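Local coordinates for protein type III effector HopA1 (Pseudomonas syringae pv. tomato str. DC3000, PDB 4RSX) that is a bacterial effector, probably delivered into plant cells by the type III secretion system, whose molecular activity is not established, represented here by its alpha/beta C-terminal part, at residues Q5-S10 with D250-R255; N9-W14 with P192-S197. One frame throughout, in Å; residues are numbered along the deposited sequence.

Contact 1 (Q5-S10 with D250-R255); sequences QSTFNS and DNPALR
Thr7 and Phe8, on helix 2-19, pack against a type I beta turn, Asn251 to Leu254, in the loop that follows helix 234-245. The contact is van der Waals packing, with no hydrogen bond from one segment to the other. Thr7 does much of it through its methyl: chi1 of -57° sets OG1 beside the backbone N and leaves CG2 anti to it, where CG2 reaches Pro252 CG at 3.7 Å and Ala253 CB at 3.8 Å. The Thr7 and Pro252 side chains run past each other in opposite directions. Phe8 meets the proline nearer the backbone, its CA 3.7 Å from Pro252 CD, and the two side chains cross at roughly a right angle; Asp250 O lies 3.6 Å from Phe8 CB. The Phe8 ring continues toward helix 234-245, where it touches Leu235 and Leu242 and makes a cation-pi contact with Lys239, the same lysine that forms a salt bridge with Asp250.

Neither polar side chain bonds across the interface: Thr7 OG1 bonds to Ala3 O, one turn back, and Asn251 ND2 to Gln196 OE1. Asn251 also closes an Asx turn: its OD1 accepts from Ala253 N at 3.0 Å, the donor tilted 27° from the carbonyl plane, while Thr7 CG2 sits 3.4 Å from that OD1.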
loop_
_atom_site.group_PDB
_atom_site.type_symbol
_atom_site.label_atom_id
_atom_site.label_comp_id
_atom_site.label_asym_id
_atom_site.label_seq_id
_atom_site.Cartn_x
_atom_site.Cartn_y
_atom_site.Cartn_z
ATOM N N GLN A 5 16.144 -11.397 4.177
ATOM C CA GLN A 5 16.519 -11.491 5.600
ATOM C C GLN A 5 15.974 -10.333 6.423
ATOM O O GLN A 5 15.401 -10.530 7.491
ATOM C CB GLN A 5 18.046 -11.578 5.756
ATOM C CG GLN A 5 18.648 -12.917 5.311
ATOM C CD GLN A 5 20.168 -12.863 5.179
ATOM O OE1 GLN A 5 20.773 -11.800 5.305
ATOM N NE2 GLN A 5 20.786 -14.009 4.907
ATOM N N SER A 6 16.161 -9.120 5.924
ATOM C CA SER A 6 15.682 -7.936 6.618
ATOM C C SER A 6 14.154 -7.977 6.724
ATOM O O SER A 6 13.569 -7.660 7.763
ATOM C CB SER A 6 16.154 -6.692 5.855
ATOM O OG SER A 6 15.567 -5.504 6.365
ATOM N N THR A 7 13.516 -8.393 5.640
ATOM C CA THR A 7 12.065 -8.492 5.596
ATOM C C THR A 7 11.526 -9.541 6.584
ATOM O O THR A 7 10.581 -9.282 7.317
ATOM C CB THR A 7 11.595 -8.793 4.158
ATOM O OG1 THR A 7 12.079 -7.760 3.281
ATOM C CG2 THR A 7 10.071 -8.866 4.093
ATOM N N PHE A 8 12.130 -10.724 6.600
ATOM C CA PHE A 8 11.682 -11.747 7.519
ATOM C C PHE A 8 11.889 -11.317 8.970
ATOM O O PHE A 8 11.025 -11.565 9.831
ATOM C CB PHE A 8 12.385 -13.078 7.265
ATOM C CG PHE A 8 11.884 -14.163 8.154
ATOM C CD1 PHE A 8 10.832 -14.970 7.745
ATOM C CD2 PHE A 8 12.401 -14.329 9.445
ATOM C CE1 PHE A 8 10.321 -15.949 8.588
ATOM C CE2 PHE A 8 11.896 -15.297 10.288
ATOM C CZ PHE A 8 10.851 -16.120 9.854
ATOM N N ASN A 9 13.031 -10.695 9.253
ATOM C CA ASN A 9 13.322 -10.254 10.623
ATOM C C ASN A 9 12.316 -9.240 11.183
ATOM O O ASN A 9 12.029 -9.252 12.382
ATOM C CB ASN A 9 14.763 -9.715 10.756
ATOM C CG ASN A 9 15.832 -10.801 10.550
ATOM O OD1 ASN A 9 15.585 -12.000 10.760
ATOM N ND2 ASN A 9 17.031 -10.377 10.138
ATOM N N SER A 10 11.785 -8.355 10.340
ATOM C CA SER A 10 10.768 -7.402 10.831
ATOM C C SER A 10 9.435 -8.123 11.041
ATOM O O SER A 10 8.674 -7.792 11.944
ATOM C CB SER A 10 10.577 -6.221 9.869
ATOM O OG SER A 10 9.839 -6.617 8.712
ATOM N N ASP A 250 10.906 -17.622 3.499
ATOM C CA ASP A 250 12.115 -16.842 3.779
ATOM C C ASP A 250 11.931 -15.354 3.494
ATOM O O ASP A 250 12.690 -14.517 3.984
ATOM C CB ASP A 250 13.319 -17.415 3.023
ATOM C CG ASP A 250 13.692 -18.818 3.510
ATOM O OD1 ASP A 250 13.528 -19.111 4.723
ATOM O OD2 ASP A 250 14.128 -19.635 2.676
ATOM N N ASN A 251 10.903 -15.023 2.722
ATOM C CA ASN A 251 10.592 -13.620 2.463
ATOM C C ASN A 251 9.075 -13.411 2.494
ATOM O O ASN A 251 8.397 -13.572 1.467
ATOM C CB ASN A 251 11.195 -13.168 1.119
ATOM C CG ASN A 251 11.065 -11.671 0.888
ATOM O OD1 ASN A 251 10.224 -11.002 1.503
ATOM N ND2 ASN A 251 11.892 -11.137 -0.014
ATOM N N PRO A 252 8.541 -13.041 3.671
ATOM C CA PRO A 252 7.097 -12.894 3.898
ATOM C C PRO A 252 6.474 -11.846 2.979
ATOM O O PRO A 252 5.251 -11.771 2.868
ATOM C CB PRO A 252 7.018 -12.414 5.351
ATOM C CG PRO A 252 8.369 -11.772 5.617
ATOM C CD PRO A 252 9.338 -12.604 4.834
ATOM N N ALA A 253 7.293 -11.042 2.319
ATOM C CA ALA A 253 6.750 -10.092 1.348
ATOM C C ALA A 253 6.290 -10.787 0.060
ATOM O O ALA A 253 5.482 -10.230 -0.690
ATOM C CB ALA A 253 7.766 -8.999 1.027
ATOM N N LEU A 254 6.796 -11.993 -0.204
ATOM C CA LEU A 254 6.568 -12.628 -1.516
ATOM C C LEU A 254 5.639 -13.851 -1.500
ATOM O O LEU A 254 5.482 -14.515 -0.466
ATOM C CB LEU A 254 7.905 -13.024 -2.155
ATOM C CG LEU A 254 9.019 -11.974 -2.152
ATOM C CD1 LEU A 254 10.321 -12.586 -2.685
ATOM C CD2 LEU A 254 8.619 -10.739 -2.973
ATOM N N ARG A 255 5.033 -14.136 -2.653
ATOM C CA ARG A 255 4.339 -15.405 -2.894
ATOM C C ARG A 255 5.331 -16.530 -2.766
ATOM O O ARG A 255 6.504 -16.356 -3.110
ATOM C CB ARG A 255 3.900 -15.518 -4.349
ATOM C CG ARG A 255 2.684 -14.780 -4.753
ATOM C CD ARG A 255 2.333 -15.147 -6.200
ATOM N NE ARG A 255 3.332 -14.626 -7.134
ATOM C CZ ARG A 255 3.450 -13.332 -7.423
ATOM N NH1 ARG A 255 2.636 -12.453 -6.844
ATOM N NH2 ARG A 255 4.379 -12.904 -8.280
#

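Contact 2 (N9-W14 with P192-S197); sequences NSFHEW and PLSMQS
A type II beta turn, Pro192 to Met195, leads into edge strand 196-199 and meets helix 2-19 through Ser10, Phe11 and Trp14. The one direct hydrogen bond runs from Ser194 N to Ser10 OG, 3.2 Å long and nearly straight at 162°. With chi1 at 75°, Ser10 OG is tucked between its own backbone N and carbonyl carbon; it also lies within bonding range of Thr7 O, one turn back. A water 2.6 Å from that hydroxyl donates to Met195 O, giving the helix a second, indirect hold on the turn.

Ser194 occupies the third position of the turn with positive phi (66°), the left-handed backbone that this position of a type II turn calls for. Its CB approaches Phe11 CD1 at 3.8 Å and also lies at the edge of the indole of Trp14, near the ring plane. Leu193, one residue earlier, takes a face of that indole: CD1 makes a CH-pi contact 4.1 Å from the centroid of the five-membered ring, and CB reaches Trp14 CE3 at 3.7 Å. The indole nitrogen is bonded to Ile29 O, and Tyr33 of the same helix 26-35 touches both Trp14 and Leu193.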
loop_
_atom_site.group_PDB
_atom_site.type_symbol
_atom_site.label_atom_id
_atom_site.label_comp_id
_atom_site.label_asym_id
_atom_site.label_seq_id
_atom_site.Cartn_x
_atom_site.Cartn_y
_atom_site.Cartn_z
ATOM N N ASN A 9 13.031 -10.695 9.253
ATOM C CA ASN A 9 13.322 -10.254 10.623
ATOM C C ASN A 9 12.316 -9.240 11.183
ATOM O O ASN A 9 12.029 -9.252 12.382
ATOM C CB ASN A 9 14.763 -9.715 10.756
ATOM C CG ASN A 9 15.832 -10.801 10.550
ATOM O OD1 ASN A 9 15.585 -12.000 10.760
ATOM N ND2 ASN A 9 17.031 -10.377 10.138
ATOM N N SER A 10 11.785 -8.355 10.340
ATOM C CA SER A 10 10.768 -7.402 10.831
ATOM C C SER A 10 9.435 -8.123 11.041
ATOM O O SER A 10 8.674 -7.792 11.944
ATOM C CB SER A 10 10.577 -6.221 9.869
ATOM O OG SER A 10 9.839 -6.617 8.712
ATOM N N PHE A 11 9.167 -9.117 10.200
ATOM C CA PHE A 11 8.012 -9.990 10.369
ATOM C C PHE A 11 8.140 -10.796 11.659
ATOM O O PHE A 11 7.187 -10.906 12.439
ATOM C CB PHE A 11 7.895 -10.926 9.161
ATOM C CG PHE A 11 6.751 -11.911 9.246
ATOM C CD1 PHE A 11 5.435 -11.475 9.218
ATOM C CD2 PHE A 11 6.998 -13.272 9.348
ATOM C CE1 PHE A 11 4.374 -12.379 9.293
ATOM C CE2 PHE A 11 5.940 -14.187 9.426
ATOM C CZ PHE A 11 4.626 -13.732 9.398
ATOM N N HIS A 12 9.321 -11.357 11.894
ATOM C CA HIS A 12 9.540 -12.140 13.107
ATOM C C HIS A 12 9.396 -11.300 14.388
ATOM O O HIS A 12 8.779 -11.739 15.361
ATOM C CB HIS A 12 10.902 -12.844 13.064
ATOM C CG HIS A 12 11.121 -13.788 14.202
ATOM N ND1 HIS A 12 10.829 -15.133 14.123
ATOM C CD2 HIS A 12 11.580 -13.578 15.460
ATOM C CE1 HIS A 12 11.116 -15.714 15.275
ATOM N NE2 HIS A 12 11.571 -14.793 16.103
ATOM N N GLU A 13 9.952 -10.092 14.386
ATOM C CA GLU A 13 9.773 -9.172 15.521
ATOM C C GLU A 13 8.294 -8.915 15.851
ATOM O O GLU A 13 7.873 -9.014 17.012
ATOM C CB GLU A 13 10.491 -7.839 15.266
ATOM C CG GLU A 13 10.255 -6.811 16.381
ATOM C CD GLU A 13 10.704 -7.322 17.750
ATOM O OE1 GLU A 13 11.675 -8.105 17.804
ATOM O OE2 GLU A 13 10.088 -6.949 18.779
ATOM N N TRP A 14 7.523 -8.578 14.812
ATOM C CA TRP A 14 6.078 -8.379 14.903
ATOM C C TRP A 14 5.451 -9.592 15.594
ATOM O O TRP A 14 4.664 -9.455 16.547
ATOM C CB TRP A 14 5.520 -8.225 13.475
ATOM C CG TRP A 14 4.028 -8.057 13.346
ATOM C CD1 TRP A 14 3.121 -7.896 14.357
ATOM C CD2 TRP A 14 3.268 -8.020 12.118
ATOM N NE1 TRP A 14 1.853 -7.765 13.836
ATOM C CE2 TRP A 14 1.915 -7.836 12.471
ATOM C CE3 TRP A 14 3.610 -8.122 10.761
ATOM C CZ2 TRP A 14 0.892 -7.756 11.510
ATOM C CZ3 TRP A 14 2.594 -8.047 9.808
ATOM C CH2 TRP A 14 1.248 -7.867 10.190
ATOM N N PRO A 192 6.869 -0.725 6.057
ATOM C CA PRO A 192 5.825 -1.405 6.822
ATOM C C PRO A 192 6.265 -2.824 7.128
ATOM O O PRO A 192 7.000 -3.425 6.324
ATOM C CB PRO A 192 4.635 -1.423 5.850
ATOM C CG PRO A 192 4.868 -0.204 4.963
ATOM C CD PRO A 192 6.363 -0.191 4.773
ATOM N N LEU A 193 5.812 -3.341 8.267
ATOM C CA LEU A 193 6.192 -4.669 8.727
ATOM C C LEU A 193 5.898 -5.714 7.662
ATOM O O LEU A 193 4.850 -5.672 6.999
ATOM C CB LEU A 193 5.472 -5.014 10.029
ATOM C CG LEU A 193 5.627 -3.986 11.146
ATOM C CD1 LEU A 193 4.941 -4.457 12.415
ATOM C CD2 LEU A 193 7.078 -3.748 11.395
ATOM N N SER A 194 6.860 -6.614 7.474
ATOM C CA SER A 194 6.766 -7.684 6.482
ATOM C C SER A 194 6.749 -7.238 5.009
ATOM O O SER A 194 6.381 -8.038 4.146
ATOM C CB SER A 194 5.545 -8.571 6.772
ATOM O OG SER A 194 5.440 -9.610 5.810
ATOM N N MET A 195 7.123 -5.992 4.704
ATOM C CA MET A 195 7.286 -5.612 3.293
ATOM C C MET A 195 8.763 -5.507 2.958
ATOM O O MET A 195 9.587 -5.243 3.842
ATOM C CB MET A 195 6.623 -4.270 2.963
ATOM C CG MET A 195 5.109 -4.251 2.996
ATOM S SD MET A 195 4.509 -2.706 2.272
ATOM C CE MET A 195 2.762 -2.880 2.706
ATOM N N GLN A 196 9.094 -5.696 1.682
ATOM C CA GLN A 196 10.476 -5.560 1.232
ATOM C C GLN A 196 10.803 -4.131 0.785
ATOM O O GLN A 196 10.141 -3.559 -0.096
ATOM C CB GLN A 196 10.788 -6.555 0.093
ATOM C CG GLN A 196 12.242 -6.526 -0.381
ATOM C CD GLN A 196 12.505 -7.513 -1.524
ATOM O OE1 GLN A 196 11.866 -8.563 -1.605
ATOM N NE2 GLN A 196 13.440 -7.169 -2.417
ATOM N N SER A 197 11.842 -3.563 1.391
ATOM C CA SER A 197 12.301 -2.222 1.054
ATOM C C SER A 197 13.103 -2.227 -0.245
ATOM O O SER A 197 14.109 -2.923 -0.346
ATOM C CB SER A 197 13.156 -1.682 2.209
ATOM O OG SER A 197 13.723 -0.421 1.894
HETATM O O HOH W 1 10.542 -5.318 6.530
#

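From the N terminus, helix 2-19 enters contact 1 first and contact 2 about one turn later, with Asn9 and Ser10 belonging to both helical segments, 5-10 and 9-14. Contact 2 closes the smaller loop, with 177 residues between its segments, and contact 1 the larger, with 239, bringing the start of the chain next to its end. Apart from that shared start, the smaller loop lies within the larger, since 192-197 comes before 250-255. These two segments lie side by side against one helix, the contact centres 6 Å apart, and Ala253 CB packs on Ser194 O. The N-terminal helix is thus joined to both the C-terminal tail and the approach to edge strand 196-199 of the antiparallel sheet.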